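Local coordinates for genome packaging NTPase B204 (Sulfolobus turreted icosahedral virus 2, PDB 4KFS), which probably hydrolyses nucleoside triphosphates with a P-loop-type domain to drive packaging of the viral genome into the preformed capsid, at residues I38-L43 with I101-Y106. Sequence-based numbering, arbitrary orientation.
Sequences IDDHNL and IIDEAY
Asp103 holds its CG between its own backbone N and carbonyl carbon (chi1 61°), and His41 turns its ring back beside its backbone N (chi1 -51°); together these torsions set carboxylate against imidazole where two parallel strands end. His41 ND1 donates to Asp103 OD1 over 3.3 Å, nearly along the C-O axis of the acceptor but tilted from the ring plane. Asp103 OD1 also takes a weak bond from His41 N, 3.4 Å away. With ND1 so engaged, NE2 is turned to a zinc ion that Asp39, Asp73 and His108 also bind: a second-shell carboxylate orienting a first-shell ligand. The methyl Ile102 CG2 packs in plane at the edge of the imidazole, 3.8 Å from His41 CE1, and also meets Asp39 OD2 at 3.4 Å. The other oxygen, Asp103 OD2, lies only 2.7 Å from Asp40 OD1, the carboxylate planes 78° apart. Asp103 and Glu104, just after the hydrophobic strand 98-102, are consistent with a Walker B motif near the probable P-loop. Asp40 OD1 also closes an Asx turn, accepting from Asn42 N at 2.9 Å. Behind these loops the strands pair through Asp39 N and Ile101 O (2.7 Å). Ile38 and Ile101 lie side by side against helix 17-31, while Asp39 and Ile102 face helix 80-95; strands 68-72 and 131-137 flank the pair in the sheet.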
# COMPACT_ATOMS: atom_id res chain seq x y z
N ILE A 38 10.00 -2.58 1.87
CA ILE A 38 9.58 -1.41 1.13
C ILE A 38 10.05 -1.44 -0.31
O ILE A 38 11.25 -1.48 -0.62
CB ILE A 38 10.03 -0.10 1.81
CG1 ILE A 38 9.61 -0.11 3.28
CG2 ILE A 38 9.45 1.11 1.08
CD1 ILE A 38 9.99 1.13 4.03
N ASP A 39 9.07 -1.48 -1.20
CA ASP A 39 9.32 -1.47 -2.63
C ASP A 39 9.30 0.00 -3.00
O ASP A 39 8.23 0.60 -3.16
CB ASP A 39 8.22 -2.24 -3.35
CG ASP A 39 8.34 -2.17 -4.86
OD1 ASP A 39 9.47 -2.10 -5.38
OD2 ASP A 39 7.29 -2.20 -5.54
N ASP A 40 10.49 0.59 -3.10
CA ASP A 40 10.62 2.03 -3.23
C ASP A 40 11.04 2.47 -4.63
O ASP A 40 12.08 2.05 -5.14
CB ASP A 40 11.60 2.57 -2.18
CG ASP A 40 11.60 4.09 -2.10
OD1 ASP A 40 10.81 4.74 -2.82
OD2 ASP A 40 12.39 4.62 -1.29
N HIS A 41 10.22 3.32 -5.24
CA HIS A 41 10.47 3.78 -6.60
C HIS A 41 10.98 5.22 -6.67
O HIS A 41 11.27 5.72 -7.75
CB HIS A 41 9.21 3.62 -7.45
CG HIS A 41 8.59 2.26 -7.36
ND1 HIS A 41 7.52 1.98 -6.54
CD2 HIS A 41 8.90 1.10 -7.99
CE1 HIS A 41 7.19 0.71 -6.67
NE2 HIS A 41 8.02 0.15 -7.54
N ASN A 42 11.10 5.88 -5.52
CA ASN A 42 11.57 7.27 -5.49
C ASN A 42 13.01 7.43 -5.01
O ASN A 42 13.43 6.78 -4.05
CB ASN A 42 10.65 8.14 -4.63
CG ASN A 42 9.21 8.08 -5.07
OD1 ASN A 42 8.40 7.37 -4.47
ND2 ASN A 42 8.88 8.82 -6.12
N LEU A 43 13.75 8.32 -5.67
CA LEU A 43 15.12 8.63 -5.27
C LEU A 43 15.26 10.05 -4.70
O LEU A 43 14.29 10.82 -4.66
CB LEU A 43 16.07 8.45 -6.45
CG LEU A 43 16.36 7.00 -6.84
CD1 LEU A 43 17.47 6.94 -7.87
CD2 LEU A 43 16.71 6.19 -5.61
N ILE A 101 5.28 -2.90 1.49
CA ILE A 101 4.90 -1.50 1.27
C ILE A 101 5.31 -1.03 -0.12
O ILE A 101 6.49 -1.02 -0.48
CB ILE A 101 5.54 -0.58 2.35
CG1 ILE A 101 5.19 -1.08 3.75
CG2 ILE A 101 5.15 0.88 2.12
CD1 ILE A 101 5.75 -0.21 4.88
N ILE A 102 4.33 -0.65 -0.93
CA ILE A 102 4.59 -0.23 -2.30
C ILE A 102 4.12 1.21 -2.52
O ILE A 102 2.91 1.46 -2.66
CB ILE A 102 3.90 -1.17 -3.29
CG1 ILE A 102 4.25 -2.62 -2.95
CG2 ILE A 102 4.30 -0.84 -4.71
CD1 ILE A 102 3.82 -3.62 -4.01
N ASP A 103 5.07 2.15 -2.57
CA ASP A 103 4.69 3.57 -2.63
C ASP A 103 4.17 4.10 -3.98
O ASP A 103 3.40 5.05 -4.01
CB ASP A 103 5.78 4.49 -2.04
CG ASP A 103 7.11 4.40 -2.77
OD1 ASP A 103 7.13 3.93 -3.93
OD2 ASP A 103 8.14 4.81 -2.19
N GLU A 104 4.56 3.48 -5.09
CA GLU A 104 3.96 3.87 -6.37
C GLU A 104 3.28 2.65 -6.96
O GLU A 104 3.78 2.02 -7.89
CB GLU A 104 5.00 4.48 -7.31
CG GLU A 104 5.79 5.63 -6.67
CD GLU A 104 6.57 6.47 -7.66
OE1 GLU A 104 6.33 6.34 -8.88
OE2 GLU A 104 7.44 7.26 -7.23
N ALA A 105 2.13 2.32 -6.39
CA ALA A 105 1.46 1.05 -6.66
C ALA A 105 1.02 0.91 -8.11
O ALA A 105 0.84 -0.21 -8.59
CB ALA A 105 0.28 0.86 -5.73
N TYR A 106 0.85 2.03 -8.81
CA TYR A 106 0.44 1.96 -10.21
C TYR A 106 1.52 1.34 -11.11
O TYR A 106 1.25 0.97 -12.25
CB TYR A 106 -0.01 3.34 -10.73
CG TYR A 106 0.93 4.47 -10.37
CD1 TYR A 106 1.98 4.82 -11.21
CD2 TYR A 106 0.76 5.20 -9.19
CE1 TYR A 106 2.83 5.86 -10.89
CE2 TYR A 106 1.61 6.23 -8.86
CZ TYR A 106 2.65 6.56 -9.72
OH TYR A 106 3.50 7.59 -9.40